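Local coordinates for protein 6-carboxyhexanoate--coa ligase (Bacillus subtilis, PDB 5G1F) that belongs to the 6-carboxyhexanoate--CoA ligase family, a single-chain alpha/beta protein modelled here with pimelic acid bound, at residues L52-G57 / S195-Y200; V189-W194 / R228-D233. All blocks are in the same frame, centred on the assembly; numbering follows the deposited sequence.

Interaction 1 (52-57 with 195-200) joins two loops in a partly buried place, its centre about 16 Å from the centre of the chain, whereas interaction 2 (189-194 with 228-233) pairs two neighbouring strands of the mixed sheet in the buried interior. Segment 189-194 runs straight into 195-200, yet the centres of the two contacts lie 22 Å apart. Chemistry tracks place: interaction 1 buries 271 Å² through polar side chains, a stacked guanidinium and weak hydroxyl bonds, and interaction 2 buries 510 Å² through a backbone ladder, one salt bridge and aromatic packing. Pimelic acid is bonded by residues of 195-200, the side chain of Cys193 about 5 Å from it at the nearest atoms.

Interaction 1: L52-G57 / S195-Y200; sequences LSHSRG and SDDPDY. With PML (pimelic acid), chain C.
Two loops, each bent by a type I beta turn, meet where Arg56 and Ser55 of turn 54-57 face the segment 195-200, which holds turn 197-200 and also reaches pimelic acid. The Arg56 NH1 to Asp196 O hydrogen bond measures 2.8 Å and is bent, with 134° at the hydrogen. The oxygen lies in the guanidinium plane, but the nitrogen stands above the carbonyl plane of Asp196. The carboxylate of Asp196 stacks over one guanidinium face, the planes 18° apart; Arg56 NH1 and Asp196 OD2, 3.7 Å apart, form a long salt bridge of charges alone, since no N-H points at that oxygen. A bend at chi3 (59°) swings the guanidinium to this position, while Arg56 CG lies 3.9 Å from CD of Pro198. NH2 is bonded to His27 O on strand 27-36, so the guanidinium is fixed from outside the two loops as well.

Ser55 OG sits 3.0 Å from Asp197 OD1 and somewhat farther from Asp199 OD2; both bonds are weak and compete for one proton. Local bonds shape each partner. His54 ND1 accepts from Arg56 N in its ring plane, and Asp197 OD1 accepts from Asp199 N at 2.6 Å, met on the anti side and out of the carboxylate plane, closing an Asx turn. Ser195 OG accepts from Asp197 N, an ST turn, and bonds O72 of pimelic acid at 2.6 Å. At the far carboxylate, the hydrogen bond from Tyr200 OH to O12 is modelled as very short, so its exact length is doubtful; that oxygen lies near the ring plane. Arg171, Tyr212 and Arg214 also hydrogen-bond the ligand. An ST turn followed by an Asx turn nested in a type I beta turn shapes the loop that lines the pimelic acid pocket and meets loop 52-57.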
# COMPACT_ATOMS: atom_id res chain seq x y z
N LEU A 52 14.81 0.57 12.70
CA LEU A 52 15.41 1.20 13.88
C LEU A 52 15.05 2.69 14.03
O LEU A 52 14.67 3.14 15.12
CB LEU A 52 16.94 0.99 13.88
CG LEU A 52 17.35 -0.48 13.95
CD1 LEU A 52 18.86 -0.68 13.97
CD2 LEU A 52 16.71 -1.12 15.16
N SER A 53 15.17 3.44 12.94
CA SER A 53 14.92 4.89 12.96
C SER A 53 13.68 5.24 12.15
O SER A 53 13.77 5.48 10.95
CB SER A 53 16.13 5.65 12.43
OG SER A 53 16.54 5.13 11.18
N HIS A 54 12.53 5.17 12.80
CA HIS A 54 11.26 5.65 12.28
C HIS A 54 10.75 6.75 13.22
O HIS A 54 11.09 6.74 14.41
CB HIS A 54 10.26 4.48 12.20
CG HIS A 54 9.11 4.72 11.26
ND1 HIS A 54 7.99 5.45 11.62
CD2 HIS A 54 8.91 4.34 9.98
CE1 HIS A 54 7.16 5.52 10.60
NE2 HIS A 54 7.69 4.85 9.59
N SER A 55 9.96 7.69 12.69
CA SER A 55 9.47 8.82 13.49
C SER A 55 8.37 8.41 14.48
O SER A 55 8.01 9.17 15.37
CB SER A 55 8.96 9.97 12.59
OG SER A 55 7.63 9.76 12.12
N ARG A 56 7.85 7.20 14.31
CA ARG A 56 6.84 6.68 15.22
C ARG A 56 7.52 6.08 16.46
O ARG A 56 6.84 5.70 17.42
CB ARG A 56 5.96 5.64 14.51
CG ARG A 56 4.98 6.23 13.50
CD ARG A 56 4.27 5.16 12.67
NE ARG A 56 3.51 4.23 13.52
CZ ARG A 56 2.24 4.39 13.90
NH1 ARG A 56 1.54 5.45 13.52
NH2 ARG A 56 1.66 3.48 14.66
N GLY A 57 8.85 6.01 16.45
CA GLY A 57 9.60 5.56 17.61
C GLY A 57 10.62 4.46 17.30
O GLY A 57 10.56 3.80 16.26
N SER A 195 -1.09 7.82 5.30
CA SER A 195 -0.03 7.33 6.15
C SER A 195 -0.38 7.39 7.63
O SER A 195 -1.19 8.22 8.06
CB SER A 195 1.22 8.16 5.94
OG SER A 195 2.29 7.58 6.64
N ASP A 196 0.25 6.51 8.41
CA ASP A 196 0.11 6.53 9.86
C ASP A 196 1.26 7.31 10.49
O ASP A 196 1.26 7.58 11.69
CB ASP A 196 0.03 5.10 10.44
CG ASP A 196 1.21 4.21 10.04
OD1 ASP A 196 1.98 4.54 9.11
OD2 ASP A 196 1.35 3.13 10.65
N ASP A 197 2.22 7.69 9.65
CA ASP A 197 3.32 8.56 10.05
C ASP A 197 2.82 9.99 10.35
O ASP A 197 2.27 10.64 9.47
CB ASP A 197 4.36 8.56 8.93
CG ASP A 197 5.62 9.36 9.26
OD1 ASP A 197 5.58 10.34 10.03
OD2 ASP A 197 6.65 9.05 8.65
N PRO A 198 3.08 10.49 11.58
CA PRO A 198 2.66 11.85 11.94
C PRO A 198 3.25 12.94 11.04
O PRO A 198 2.69 14.05 10.99
CB PRO A 198 3.18 12.00 13.38
CG PRO A 198 4.28 11.00 13.53
CD PRO A 198 3.88 9.86 12.64
N ASP A 199 4.32 12.62 10.31
CA ASP A 199 5.08 13.63 9.58
C ASP A 199 4.86 13.60 8.07
O ASP A 199 5.56 14.27 7.33
CB ASP A 199 6.57 13.42 9.83
CG ASP A 199 6.96 13.68 11.27
OD1 ASP A 199 6.24 14.46 11.95
OD2 ASP A 199 7.97 13.10 11.71
N TYR A 200 3.89 12.83 7.61
CA TYR A 200 3.65 12.69 6.20
C TYR A 200 2.15 12.68 5.96
O TYR A 200 1.45 11.80 6.44
CB TYR A 200 4.28 11.38 5.71
CG TYR A 200 4.46 11.34 4.22
CD1 TYR A 200 5.51 12.02 3.59
CD2 TYR A 200 3.56 10.64 3.43
CE1 TYR A 200 5.66 12.00 2.21
CE2 TYR A 200 3.70 10.60 2.06
CZ TYR A 200 4.75 11.27 1.45
OH TYR A 200 4.81 11.21 0.09
C1 PML C . 2.88 9.24 -1.97
O11 PML C . 2.25 8.98 -3.01
O12 PML C . 3.39 10.36 -1.78
C2 PML C . 3.02 8.16 -0.91
C3 PML C . 1.78 8.10 -0.02
C4 PML C . 1.69 6.76 0.72
C5 PML C . 1.87 6.89 2.22
C6 PML C . 2.12 5.52 2.87
C7 PML C . 3.15 5.63 3.97
O71 PML C . 4.36 5.85 3.69
O72 PML C . 2.77 5.47 5.15

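Interaction 2: V189-W194 / R228-D233; sequences VAELCW and RVFFID
Backbone bonds between Leu192 and Val229 centre the ladder: Leu192 N to Val229 O and Val229 N to Leu192 O both measure 2.9 Å, each donor lying in the carbonyl plane. Farther along, Phe231 N reaches Ala190 O, and Val189 N meets Phe231 O almost head-on, with a C=O...N angle of 173°. The segment axes run 4.7 Å apart at 170°, hence antiparallel. At the non-hydrogen-bonded pairs, Glu191 with Phe230 and Cys193 with Arg228, the CA atoms close in, and Glu191 CA approaches Val229 O at 3.2 Å in a CA-H...O contact.

The electrostatic link is a salt bridge. Arg228 NE donates to Glu191 OE2 over 2.9 Å and nearly straight (166°), the oxygen lying at the guanidinium edge and met on its syn side but tilted well out of the carboxylate plane. Tyr204 OH bonds both Glu191 OE2 and Arg228 NH2, tying the pair to strand 203-207. A bend at chi3 sets the guanidinium on this face, with Cys193 SG over it, 3.4 Å from Arg228 NH2.

Aromatic and van der Waals contacts divide by sheet face. Beside the salt bridge, the CG-CD part of Glu191 lies alongside the Phe230 ring edge, CD being 3.5 Å from Phe230 CE1; helix 170-184 covers this side. On the other face Phe231 turns its edge to Ala190 and Leu192; Val229 CG1, of the same strand, lies over one face, offset toward the rim, and Leu100 of helix 89-103 packs against Ala190 and Phe231. Such a ladder, with a helix on each face, is characteristic of the central sheet of a layered alpha/beta fold.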
# COMPACT_ATOMS: atom_id res chain seq x y z
N VAL A 189 -11.70 -2.82 -6.85
CA VAL A 189 -12.25 -1.67 -7.53
C VAL A 189 -11.42 -0.43 -7.22
O VAL A 189 -11.21 0.41 -8.08
CB VAL A 189 -13.71 -1.41 -7.10
CG1 VAL A 189 -14.29 -0.26 -7.90
CG2 VAL A 189 -14.56 -2.66 -7.30
N ALA A 190 -10.98 -0.29 -5.97
CA ALA A 190 -10.24 0.91 -5.57
C ALA A 190 -9.50 0.72 -4.25
O ALA A 190 -9.78 -0.20 -3.48
CB ALA A 190 -11.18 2.10 -5.48
N GLU A 191 -8.52 1.57 -4.03
CA GLU A 191 -7.81 1.55 -2.77
C GLU A 191 -7.78 2.97 -2.25
O GLU A 191 -7.67 3.91 -3.03
CB GLU A 191 -6.38 1.02 -2.94
CG GLU A 191 -5.50 1.27 -1.71
CD GLU A 191 -4.03 0.93 -1.91
OE1 GLU A 191 -3.68 0.33 -2.92
OE2 GLU A 191 -3.21 1.25 -1.03
N LEU A 192 -7.94 3.12 -0.95
CA LEU A 192 -7.88 4.41 -0.28
C LEU A 192 -6.79 4.31 0.78
O LEU A 192 -6.78 3.37 1.58
CB LEU A 192 -9.22 4.69 0.41
CG LEU A 192 -9.28 5.83 1.42
CD1 LEU A 192 -9.06 7.15 0.71
CD2 LEU A 192 -10.60 5.82 2.15
N CYS A 193 -5.90 5.28 0.83
CA CYS A 193 -4.72 5.14 1.65
C CYS A 193 -4.20 6.49 2.11
O CYS A 193 -4.02 7.38 1.32
CB CYS A 193 -3.60 4.41 0.88
SG CYS A 193 -2.09 4.19 1.87
N TRP A 194 -3.89 6.60 3.39
CA TRP A 194 -2.97 7.61 3.81
C TRP A 194 -2.15 7.09 4.98
O TRP A 194 -2.47 6.03 5.56
CB TRP A 194 -3.70 8.92 4.12
CG TRP A 194 -4.66 8.88 5.28
CD1 TRP A 194 -4.38 9.23 6.58
CD2 TRP A 194 -6.05 8.61 5.23
NE1 TRP A 194 -5.52 9.11 7.36
CE2 TRP A 194 -6.56 8.73 6.54
CE3 TRP A 194 -6.92 8.24 4.21
CZ2 TRP A 194 -7.91 8.52 6.85
CZ3 TRP A 194 -8.26 8.01 4.52
CH2 TRP A 194 -8.73 8.14 5.83
N ARG A 228 -5.55 2.12 5.20
CA ARG A 228 -5.43 1.43 3.92
C ARG A 228 -6.57 0.44 3.70
O ARG A 228 -6.71 -0.55 4.44
CB ARG A 228 -4.10 0.69 3.80
CG ARG A 228 -4.00 -0.09 2.50
CD ARG A 228 -2.58 -0.54 2.19
NE ARG A 228 -1.85 0.45 1.40
CZ ARG A 228 -0.60 0.83 1.64
NH1 ARG A 228 0.06 0.31 2.66
NH2 ARG A 228 -0.01 1.74 0.87
N VAL A 229 -7.38 0.71 2.68
CA VAL A 229 -8.63 -0.03 2.47
C VAL A 229 -8.75 -0.38 1.00
O VAL A 229 -8.55 0.49 0.16
CB VAL A 229 -9.87 0.82 2.79
CG1 VAL A 229 -11.13 0.03 2.49
CG2 VAL A 229 -9.85 1.26 4.23
N PHE A 230 -9.05 -1.65 0.72
CA PHE A 230 -9.33 -2.10 -0.63
C PHE A 230 -10.79 -2.39 -0.76
O PHE A 230 -11.32 -3.14 0.06
CB PHE A 230 -8.57 -3.38 -0.91
CG PHE A 230 -7.11 -3.31 -0.60
CD1 PHE A 230 -6.42 -2.10 -0.64
CD2 PHE A 230 -6.39 -4.47 -0.43
CE1 PHE A 230 -5.05 -2.06 -0.42
CE2 PHE A 230 -5.02 -4.44 -0.26
CZ PHE A 230 -4.35 -3.23 -0.25
N PHE A 231 -11.45 -1.78 -1.74
CA PHE A 231 -12.86 -2.04 -1.97
C PHE A 231 -13.02 -3.16 -2.98
O PHE A 231 -12.52 -3.07 -4.10
CB PHE A 231 -13.56 -0.80 -2.49
CG PHE A 231 -13.61 0.32 -1.50
CD1 PHE A 231 -12.55 1.19 -1.36
CD2 PHE A 231 -14.72 0.47 -0.66
CE1 PHE A 231 -12.59 2.23 -0.44
CE2 PHE A 231 -14.76 1.49 0.27
CZ PHE A 231 -13.70 2.39 0.35
N ILE A 232 -13.69 -4.22 -2.55
CA ILE A 232 -13.70 -5.50 -3.25
C ILE A 232 -15.05 -5.76 -3.93
O ILE A 232 -16.11 -5.68 -3.29
CB ILE A 232 -13.44 -6.65 -2.27
CG1 ILE A 232 -12.11 -6.43 -1.57
CG2 ILE A 232 -13.49 -7.98 -2.99
CD1 ILE A 232 -10.98 -6.26 -2.57
N ASP A 233 -14.99 -6.08 -5.22
CA ASP A 233 -16.15 -6.53 -6.00
C ASP A 233 -15.83 -7.81 -6.77
O ASP A 233 -15.36 -7.77 -7.92
CB ASP A 233 -16.60 -5.47 -7.01
CG ASP A 233 -17.90 -5.86 -7.69
OD1 ASP A 233 -18.40 -6.97 -7.44
OD2 ASP A 233 -18.45 -5.02 -8.41